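PDB 4ZAD: ferulic acid decarboxylase 1 from Candida dubliniensis, which uses a prenylated flavin cofactor and probably catalyses the reversible decarboxylation of cinnamic, p-coumaric and ferulic acids to their vinyl products. Local coordinates for residues L55-N61 with T141-V145; E269-Y275 with V307-R313; L16-D21 with L77-G81; C294-D298 with A457-P461. All coordinates share one frame; numbering follows the deposited sequence.

Contact 1 (L55-N61 with T141-V145)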
# COMPACT_ATOMS: atom_id res chain seq x y z
N LEU A 55 30.50 -22.07 3.10
CA LEU A 55 30.68 -20.82 3.82
C LEU A 55 32.18 -20.59 4.07
O LEU A 55 32.95 -21.57 4.12
CB LEU A 55 29.90 -20.86 5.13
CG LEU A 55 28.39 -20.57 5.07
CD1 LEU A 55 27.75 -20.73 6.46
CD2 LEU A 55 28.12 -19.17 4.55
N LYS A 56 32.60 -19.33 4.20
CA LYS A 56 34.01 -19.03 4.46
C LYS A 56 34.27 -19.27 5.91
O LYS A 56 33.69 -18.60 6.76
CB LYS A 56 34.38 -17.58 4.12
CG LYS A 56 35.90 -17.23 4.38
CD LYS A 56 36.28 -15.82 3.85
CE LYS A 56 37.67 -15.30 4.34
NZ LYS A 56 37.61 -14.26 5.46
N GLN A 57 35.19 -20.20 6.17
CA GLN A 57 35.42 -20.73 7.51
C GLN A 57 36.64 -20.12 8.19
O GLN A 57 37.65 -19.78 7.55
CB GLN A 57 35.55 -22.25 7.45
CG GLN A 57 34.21 -22.97 7.26
CD GLN A 57 33.43 -23.15 8.59
OE1 GLN A 57 33.46 -22.29 9.50
NE2 GLN A 57 32.72 -24.28 8.69
N ASP A 58 36.51 -19.96 9.50
CA ASP A 58 37.59 -19.54 10.35
C ASP A 58 38.48 -20.79 10.51
O ASP A 58 37.95 -21.89 10.67
CB ASP A 58 37.04 -19.02 11.69
CG ASP A 58 38.13 -18.51 12.61
OD1 ASP A 58 38.89 -19.33 13.16
OD2 ASP A 58 38.23 -17.29 12.78
N PRO A 59 39.82 -20.63 10.45
CA PRO A 59 40.67 -21.82 10.50
C PRO A 59 40.63 -22.60 11.81
O PRO A 59 40.83 -23.81 11.77
CB PRO A 59 42.08 -21.25 10.27
CG PRO A 59 41.85 -19.97 9.56
CD PRO A 59 40.63 -19.42 10.22
N GLU A 60 40.33 -21.94 12.93
CA GLU A 60 40.35 -22.60 14.25
C GLU A 60 39.03 -23.36 14.58
O GLU A 60 38.93 -23.99 15.65
CB GLU A 60 40.76 -21.62 15.39
CG GLU A 60 42.32 -21.39 15.57
CD GLU A 60 42.72 -19.94 16.05
OE1 GLU A 60 42.53 -19.56 17.25
OE2 GLU A 60 43.28 -19.17 15.23
N ASN A 61 38.04 -23.31 13.68
CA ASN A 61 36.76 -24.04 13.84
C ASN A 61 36.98 -25.53 14.07
O ASN A 61 37.60 -26.19 13.25
CB ASN A 61 35.90 -23.85 12.59
CG ASN A 61 34.62 -24.68 12.62
OD1 ASN A 61 34.39 -25.49 13.52
ND2 ASN A 61 33.77 -24.46 11.62
N THR A 141 32.98 -18.20 18.67
CA THR A 141 33.75 -17.20 17.91
C THR A 141 34.23 -17.75 16.55
O THR A 141 34.31 -17.00 15.57
CB THR A 141 34.97 -16.71 18.81
OG1 THR A 141 34.43 -16.01 19.94
CG2 THR A 141 36.01 -15.80 18.10
N LYS A 142 34.51 -19.05 16.51
CA LYS A 142 35.11 -19.68 15.33
C LYS A 142 34.12 -20.25 14.31
O LYS A 142 34.49 -20.53 13.16
CB LYS A 142 36.10 -20.77 15.76
CG LYS A 142 37.16 -20.28 16.80
CD LYS A 142 37.98 -19.10 16.28
CE LYS A 142 39.02 -18.63 17.29
NZ LYS A 142 39.32 -17.16 17.25
N LEU A 143 32.86 -20.38 14.72
CA LEU A 143 31.80 -20.85 13.80
C LEU A 143 31.41 -19.77 12.78
O LEU A 143 31.58 -18.58 13.03
CB LEU A 143 30.59 -21.33 14.62
CG LEU A 143 30.88 -22.48 15.60
CD1 LEU A 143 29.63 -22.83 16.42
CD2 LEU A 143 31.39 -23.66 14.84
N PRO A 144 30.87 -20.17 11.62
CA PRO A 144 30.48 -19.23 10.59
C PRO A 144 29.09 -18.65 10.86
O PRO A 144 28.12 -18.94 10.13
CB PRO A 144 30.49 -20.08 9.34
CG PRO A 144 30.09 -21.40 9.81
CD PRO A 144 30.50 -21.54 11.24
N VAL A 145 29.04 -17.83 11.91
CA VAL A 145 27.85 -17.13 12.35
C VAL A 145 27.85 -15.84 11.56
O VAL A 145 28.87 -15.16 11.50
CB VAL A 145 27.92 -16.85 13.88
CG1 VAL A 145 26.74 -16.02 14.38
CG2 VAL A 145 28.02 -18.18 14.63
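Lys142 lies against the turn at Asp58-Asn61 and makes the broadest contact of the segment 141-145. Its CG sits anti to the carbonyl carbon (chi1 -52°), and a bend at chi2 (-58°) brings the chain across the Asp58 carboxylate, with CD 3.3 Å from Asp58 OD1, and then alongside Glu60, the two chains pointing the same way. Lys142 NZ stays 4.0 Å from Glu60 OE1, too long for a salt bridge, though the opposite charges probably still attract. The turn itself is type I, reinforced by an Asx turn in which Glu60 N donates to Asp58 OD1 at 3.0 Å. Lys142 O faces the CB atoms of Asp58 (3.3 Å) and Asn61; no hydrogen bond joins the two loops anywhere along the contact. At Leu143 the CD2 branch reaches the amide of Asn61, lying 3.8 Å from OD1. Within its own loop Asn61 ND2 donates to Gln57 OE1 at 3.0 Å, coming from above the Gln57 carbonyl plane (43° out of it), and also to Leu67 O, which accepts from Gln57 NE2 as well. Pro144, the centre of an inverse gamma turn, turns its ring toward the Gln57 amide, crossing it obliquely: CG is 3.5 Å from Gln57 OE1, while CB meets Leu55 CD1 at 4.0 Å.

Contact 2 (E269-Y275 with V307-R313)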
# COMPACT_ATOMS: atom_id res chain seq x y z
N GLU A 269 19.23 -30.27 13.88
CA GLU A 269 20.57 -30.28 13.30
C GLU A 269 21.60 -30.08 14.41
O GLU A 269 22.64 -30.75 14.40
CB GLU A 269 20.72 -29.21 12.22
CG GLU A 269 19.76 -29.39 11.07
CD GLU A 269 20.22 -30.47 10.09
OE1 GLU A 269 21.37 -30.39 9.57
OE2 GLU A 269 19.44 -31.39 9.81
N MET A 270 21.32 -29.17 15.34
CA MET A 270 22.24 -28.86 16.43
C MET A 270 21.44 -28.42 17.63
O MET A 270 20.48 -27.62 17.47
CB MET A 270 23.18 -27.68 16.09
CG MET A 270 24.22 -27.91 15.03
SD MET A 270 25.08 -26.41 14.57
CE MET A 270 23.83 -25.64 13.57
N VAL A 271 21.90 -28.88 18.81
CA VAL A 271 21.32 -28.50 20.09
C VAL A 271 22.41 -27.92 20.95
O VAL A 271 23.49 -28.46 21.04
CB VAL A 271 20.63 -29.70 20.82
CG1 VAL A 271 20.13 -29.26 22.21
CG2 VAL A 271 19.47 -30.25 20.00
N PHE A 272 22.12 -26.78 21.56
CA PHE A 272 23.03 -26.08 22.44
C PHE A 272 22.38 -26.21 23.82
O PHE A 272 21.18 -26.00 23.94
CB PHE A 272 23.07 -24.59 22.07
CG PHE A 272 23.93 -24.23 20.87
CD1 PHE A 272 24.30 -25.15 19.90
CD2 PHE A 272 24.35 -22.93 20.70
CE1 PHE A 272 25.09 -24.79 18.81
CE2 PHE A 272 25.15 -22.56 19.59
CZ PHE A 272 25.51 -23.50 18.66
N GLU A 273 23.15 -26.55 24.85
CA GLU A 273 22.61 -26.72 26.20
C GLU A 273 23.33 -25.83 27.16
O GLU A 273 24.55 -25.75 27.08
CB GLU A 273 22.83 -28.16 26.69
CG GLU A 273 22.29 -29.24 25.74
CD GLU A 273 22.59 -30.62 26.24
OE1 GLU A 273 23.10 -30.76 27.37
OE2 GLU A 273 22.29 -31.59 25.52
N GLY A 274 22.63 -25.20 28.10
CA GLY A 274 23.34 -24.43 29.13
C GLY A 274 22.53 -23.85 30.28
O GLY A 274 21.61 -24.47 30.74
N TYR A 275 22.90 -22.66 30.74
CA TYR A 275 22.18 -21.95 31.78
C TYR A 275 21.92 -20.53 31.33
O TYR A 275 22.88 -19.78 31.02
CB TYR A 275 22.99 -21.91 33.09
CG TYR A 275 23.06 -23.22 33.82
CD1 TYR A 275 21.90 -23.83 34.34
CD2 TYR A 275 24.27 -23.88 33.99
CE1 TYR A 275 21.97 -25.07 35.02
CE2 TYR A 275 24.35 -25.11 34.65
CZ TYR A 275 23.20 -25.68 35.16
OH TYR A 275 23.31 -26.88 35.83
N VAL A 307 26.47 -21.40 27.38
CA VAL A 307 26.39 -22.73 26.71
C VAL A 307 27.45 -23.67 27.29
O VAL A 307 28.62 -23.35 27.25
CB VAL A 307 26.65 -22.54 25.18
CG1 VAL A 307 26.63 -23.86 24.43
CG2 VAL A 307 25.65 -21.56 24.60
N ASN A 308 27.03 -24.81 27.84
CA ASN A 308 27.93 -25.82 28.38
C ASN A 308 28.11 -27.02 27.45
O ASN A 308 29.02 -27.80 27.64
CB ASN A 308 27.40 -26.40 29.73
CG ASN A 308 27.19 -25.34 30.85
OD1 ASN A 308 26.32 -25.54 31.73
ND2 ASN A 308 27.98 -24.24 30.84
N HIS A 309 27.24 -27.22 26.47
CA HIS A 309 27.26 -28.45 25.67
C HIS A 309 26.73 -28.14 24.29
O HIS A 309 26.09 -27.12 24.12
CB HIS A 309 26.41 -29.56 26.31
CG HIS A 309 26.69 -30.93 25.76
ND1 HIS A 309 27.79 -31.68 26.13
CD2 HIS A 309 26.01 -31.67 24.86
CE1 HIS A 309 27.76 -32.83 25.49
NE2 HIS A 309 26.70 -32.86 24.71
N ILE A 310 27.04 -28.99 23.33
CA ILE A 310 26.49 -28.91 21.98
C ILE A 310 26.51 -30.31 21.41
O ILE A 310 27.51 -31.04 21.51
CB ILE A 310 27.30 -28.02 21.02
CG1 ILE A 310 27.24 -26.54 21.42
CG2 ILE A 310 26.81 -28.19 19.54
CD1 ILE A 310 28.18 -25.66 20.57
N SER A 311 25.39 -30.70 20.82
CA SER A 311 25.29 -31.96 20.11
C SER A 311 24.89 -31.56 18.70
O SER A 311 24.20 -30.58 18.52
CB SER A 311 24.27 -32.89 20.80
OG SER A 311 22.93 -32.41 20.68
N TYR A 312 25.37 -32.29 17.69
CA TYR A 312 25.10 -31.94 16.29
C TYR A 312 25.31 -33.12 15.35
O TYR A 312 26.13 -33.99 15.60
CB TYR A 312 25.97 -30.77 15.84
CG TYR A 312 27.44 -31.09 15.86
CD1 TYR A 312 28.18 -30.93 17.02
CD2 TYR A 312 28.10 -31.54 14.73
CE1 TYR A 312 29.52 -31.23 17.06
CE2 TYR A 312 29.47 -31.84 14.77
CZ TYR A 312 30.16 -31.68 15.93
OH TYR A 312 31.48 -31.96 15.98
N ARG A 313 24.54 -33.14 14.26
CA ARG A 313 24.59 -34.26 13.33
C ARG A 313 25.67 -34.06 12.29
O ARG A 313 26.32 -33.03 12.26
CB ARG A 313 23.23 -34.42 12.65
CG ARG A 313 22.91 -33.33 11.64
CD ARG A 313 21.48 -33.45 11.11
NE ARG A 313 21.15 -34.79 10.64
CZ ARG A 313 19.92 -35.20 10.39
NH1 ARG A 313 18.90 -34.39 10.56
NH2 ARG A 313 19.70 -36.43 9.98
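Strands 270-277 and 300-312 of the large antiparallel sheet in the Rift-related domain pair here, and a classic beta bulge interrupts their register. The segment axes run at 157° to each other. Val271 and Ser311 form a hydrogen-bonded pair with two reciprocal bonds, Val271 N to Ser311 O and Ser311 N to Val271 O, both 2.9 Å. Glu273 N continues the pattern to His309 O at 3.1 Å. The bulge is evident at Glu273 O, which accepts from both Asn308 N (2.8 Å) and His309 N (3.1 Å); beyond it Gly274 pairs with Val307, one residue out of step.

Met270, Phe272, Ile310 and Tyr312 share one face. Phe272 and Ile310 run side by side. With Ile310 CG1 anti to the carbonyl carbon (chi1 -68°), CD1 is carried over the face of the Phe272 ring, 4.0 Å from its centroid, a CH-pi contact. Met270 CG packs on Tyr312 CB at 3.4 Å. On the other face the carboxylate of Glu273 lies alongside the His309 ring, the two planes 36° apart, its oxygens held by Thr259 OG1 and Glu258 N. At the end of the pairing, Arg313 N bonds to Glu269 O, and Arg313 NH1 makes a weak, bent bond to Glu269 OE2 (3.1 Å) within a salt bridge. The stronger partner of Glu269 is Arg10 of helix 9-19, in a salt bridge to OE1.

Strand 214-220 pairs with the other edge of 270-277, where Phe220 meets Phe272 edge-to-face, while strand 131-134 contacts Ser311 and Tyr312.

Contact 3 (L16-D21 with L77-G81)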
# COMPACT_ATOMS: atom_id res chain seq x y z
N LEU A 16 11.23 -28.89 -0.90
CA LEU A 16 11.56 -27.65 -1.62
C LEU A 16 12.43 -27.89 -2.87
O LEU A 16 12.23 -27.27 -3.92
CB LEU A 16 12.28 -26.67 -0.67
CG LEU A 16 11.50 -26.08 0.51
CD1 LEU A 16 12.42 -25.17 1.37
CD2 LEU A 16 10.25 -25.34 0.05
N LYS A 17 13.41 -28.77 -2.72
CA LYS A 17 14.25 -29.24 -3.82
C LYS A 17 13.37 -29.92 -4.87
O LYS A 17 13.45 -29.59 -6.06
CB LYS A 17 15.30 -30.23 -3.27
CG LYS A 17 16.64 -30.23 -3.97
N ASN A 18 12.49 -30.83 -4.44
CA ASN A 18 11.57 -31.48 -5.42
C ASN A 18 10.68 -30.46 -6.13
O ASN A 18 10.32 -30.66 -7.30
CB ASN A 18 10.70 -32.60 -4.79
CG ASN A 18 11.52 -33.77 -4.23
OD1 ASN A 18 12.67 -33.98 -4.62
ND2 ASN A 18 10.94 -34.50 -3.29
N GLU A 19 10.35 -29.36 -5.44
CA GLU A 19 9.38 -28.42 -6.01
C GLU A 19 10.06 -27.38 -6.87
O GLU A 19 9.39 -26.62 -7.58
CB GLU A 19 8.50 -27.80 -4.91
CG GLU A 19 7.29 -28.70 -4.58
CD GLU A 19 6.36 -28.17 -3.49
OE1 GLU A 19 6.54 -27.00 -3.04
OE2 GLU A 19 5.46 -28.96 -3.08
N GLY A 20 11.40 -27.37 -6.83
CA GLY A 20 12.19 -26.40 -7.59
C GLY A 20 12.33 -25.07 -6.88
O GLY A 20 12.54 -24.03 -7.50
N ASP A 21 12.21 -25.12 -5.56
CA ASP A 21 12.22 -23.93 -4.76
C ASP A 21 13.42 -23.87 -3.81
O ASP A 21 13.39 -23.16 -2.83
CB ASP A 21 10.92 -23.88 -3.99
CG ASP A 21 10.68 -22.58 -3.34
OD1 ASP A 21 11.05 -21.54 -3.91
OD2 ASP A 21 10.08 -22.61 -2.25
N LEU A 77 8.79 -15.77 0.87
CA LEU A 77 7.77 -16.11 -0.12
C LEU A 77 8.39 -16.71 -1.40
O LEU A 77 9.51 -16.35 -1.81
CB LEU A 77 6.91 -14.90 -0.49
CG LEU A 77 6.09 -14.26 0.62
CD1 LEU A 77 5.36 -13.05 0.03
CD2 LEU A 77 5.10 -15.24 1.28
N ARG A 78 7.62 -17.62 -2.00
CA ARG A 78 7.97 -18.34 -3.21
C ARG A 78 7.48 -17.59 -4.42
O ARG A 78 6.51 -16.85 -4.32
CB ARG A 78 7.22 -19.66 -3.16
CG ARG A 78 7.19 -20.46 -4.42
CD ARG A 78 6.57 -21.78 -4.16
NE ARG A 78 7.48 -22.66 -3.44
CZ ARG A 78 7.34 -23.97 -3.33
NH1 ARG A 78 6.30 -24.57 -3.91
NH2 ARG A 78 8.23 -24.69 -2.64
N GLY A 79 8.08 -17.80 -5.59
CA GLY A 79 7.79 -16.94 -6.74
C GLY A 79 6.90 -17.45 -7.88
O GLY A 79 6.55 -16.64 -8.77
N PHE A 80 6.55 -18.74 -7.87
CA PHE A 80 5.78 -19.30 -8.95
C PHE A 80 4.31 -19.62 -8.68
O PHE A 80 3.42 -19.24 -9.47
CB PHE A 80 6.47 -20.46 -9.68
CG PHE A 80 7.28 -21.41 -8.82
CD1 PHE A 80 8.54 -21.04 -8.33
CD2 PHE A 80 6.86 -22.72 -8.63
CE1 PHE A 80 9.33 -21.92 -7.59
CE2 PHE A 80 7.61 -23.60 -7.88
CZ PHE A 80 8.86 -23.19 -7.36
N GLY A 81 4.01 -20.35 -7.62
CA GLY A 81 2.61 -20.78 -7.52
C GLY A 81 2.01 -20.01 -6.37
O GLY A 81 1.97 -18.76 -6.38
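Arg78 joins Glu19 and Asp21 in a salt-bridge network at the C-terminal end of helix 9-19. Both carboxylates approach the edge of the guanidinium. Its two terminal nitrogens grip a single oxygen of Glu19 end-on: NH1 is 2.6 Å and NH2 2.9 Å from Glu19 OE1. NH2 also bonds to Asp21 OD2 at 2.8 Å, and NE adds a weak bond to that same oxygen. The carboxylates stand steeply to the guanidinium, 79° for Glu19 and 85° for Asp21, so neither forms a flat, paired-oxygen bridge. The bend of Arg78 at chi3 (-74°) turns its head toward both acids.

Backbone bonds place those acids. A Schellman motif ends the helix at Gly20, whose phi is positive, and Asp21 N closes back to Leu16 O at 2.7 Å.

Van der Waals contacts complete the contact. Phe80, from the same segment as Arg78, sets CZ over the rim of one guanidinium face and reaches across to Glu19 O at 3.5 Å, while Leu16 CD2 touches the guanidinium edge.

Helix 85-90 lies alongside: its Arg86 makes a second salt bridge to Asp21 OD2, and its Leu89 packs on Leu16 and Glu19. Asp21 is also tied by a backbone bond to Ala49, at the start of strand 49-52.

Contact 4 (C294-D298 with A457-P461)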
# COMPACT_ATOMS: atom_id res chain seq x y z
N CYS A 294 17.91 -1.10 11.10
CA CYS A 294 18.90 -1.30 12.16
C CYS A 294 19.34 0.09 12.60
O CYS A 294 19.74 0.92 11.78
CB CYS A 294 20.12 -2.07 11.69
SG CYS A 294 21.33 -2.16 13.06
N PHE A 295 19.26 0.36 13.89
CA PHE A 295 19.65 1.65 14.43
C PHE A 295 20.99 1.45 15.16
O PHE A 295 21.01 1.03 16.33
CB PHE A 295 18.57 2.15 15.37
CG PHE A 295 17.38 2.72 14.68
CD1 PHE A 295 17.42 4.02 14.14
CD2 PHE A 295 16.20 1.99 14.56
CE1 PHE A 295 16.31 4.57 13.51
CE2 PHE A 295 15.08 2.54 13.92
CZ PHE A 295 15.14 3.83 13.39
N PRO A 296 22.12 1.73 14.48
CA PRO A 296 23.36 1.15 14.96
C PRO A 296 23.83 1.68 16.30
O PRO A 296 24.65 1.03 16.93
CB PRO A 296 24.39 1.50 13.85
CG PRO A 296 23.62 2.00 12.75
CD PRO A 296 22.39 2.61 13.34
N LYS A 297 23.34 2.84 16.71
CA LYS A 297 23.75 3.43 17.98
C LYS A 297 22.85 3.01 19.14
O LYS A 297 23.22 3.23 20.30
CB LYS A 297 23.83 4.96 17.86
CG LYS A 297 25.17 5.46 17.25
CD LYS A 297 25.08 6.91 16.75
N ASP A 298 21.69 2.41 18.85
CA ASP A 298 20.83 1.84 19.89
C ASP A 298 21.50 0.68 20.63
O ASP A 298 21.77 -0.37 20.04
CB ASP A 298 19.52 1.33 19.31
CG ASP A 298 18.56 2.44 18.97
OD1 ASP A 298 18.93 3.64 19.04
OD2 ASP A 298 17.40 2.11 18.63
N ALA A 457 8.23 4.27 18.15
CA ALA A 457 8.43 4.19 19.60
C ALA A 457 9.92 4.19 20.00
O ALA A 457 10.30 4.90 20.92
CB ALA A 457 7.71 2.99 20.21
N SER A 458 10.76 3.43 19.32
CA SER A 458 12.14 3.28 19.78
C SER A 458 12.93 4.56 19.64
O SER A 458 13.83 4.83 20.45
CB SER A 458 12.84 2.13 19.06
OG SER A 458 13.08 2.41 17.70
N GLN A 459 12.59 5.34 18.60
CA GLN A 459 13.22 6.64 18.29
C GLN A 459 12.44 7.83 18.86
O GLN A 459 12.89 8.97 18.75
CB GLN A 459 13.30 6.83 16.78
CG GLN A 459 14.01 5.74 16.02
CD GLN A 459 15.26 5.28 16.70
OE1 GLN A 459 15.26 4.22 17.32
NE2 GLN A 459 16.32 6.07 16.63
N GLY A 460 11.26 7.56 19.45
CA GLY A 460 10.37 8.61 20.00
C GLY A 460 10.24 8.62 21.52
O GLY A 460 11.03 8.00 22.21
N PRO A 461 9.24 9.35 22.05
CA PRO A 461 8.96 9.39 23.49
C PRO A 461 8.31 8.14 24.10
O PRO A 461 8.40 7.95 25.31
CB PRO A 461 8.01 10.59 23.61
CG PRO A 461 7.29 10.63 22.33
CD PRO A 461 8.32 10.23 21.29
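Phe295 heads a type I beta turn that faces the end of helix 455-458, and Gln459 reaches toward it. The turn runs to Asp298, whose N bonds back to Phe295 O at 3.0 Å. The backbones stay well apart, the CA atoms of Phe295 and Gln459 being 9.0 Å from each other, so side chains alone bridge the segments.

Most of the contact is a stack of the Gln459 amide on the Phe295 ring. The two side chains come from opposite directions, their planes are only 7° apart, and Gln459 CD lies 3.4 Å above the ring plane, over its centre. A bend at chi2 (-43°) carries the amide over the ring, and the last torsion of the chain turns it parallel to the ring plane; Gln459 CG comes to 3.9 Å from the ring centroid, a CH-pi contact. The Asp298 carboxylate comes up beside the amide, turned 26° from its plane. Ser458 OG comes to 4.3 Å from Phe295 CE2 and makes a weak hydrogen bond to Pro455 O.

The stack thus joins a loop of the Rift-related domain to the end of helix 455-458 and the residues after it in the C-terminal domain, near the active site: the Phe295 side chain is about 8 Å from that of Glu289, the predicted proton donor. Tyr293 meets the Phe295 ring, and Cys294 pairs antiparallel with a strand of the second subunit, whose Phe488 packs on Phe295 and Phe477 on Gln459.

Overall arrangement
Contacts 1 and 2 are the closest pair, with centres about 17 Å apart and nearest atoms about 5 Å apart; every other pair of contacts has centres 30 to 36 Å apart. Contact 3 stays within the N-terminal domain, and contact 2 within the Rift-related domain. Contact 1 links those two, while contact 4 links the Rift-related and C-terminal domains. Along the chain, contact 3 opens first and its segments alternate with those of contact 1; contacts 2 and 4 alternate likewise, since 294-298 lies between 269-275 and 307-313, just ahead of strand 300-312. Contacts 1 and 4 thus tie the Rift-related domain to its neighbours on the N- and C-terminal sides, and contact 4 alone touches the second subunit.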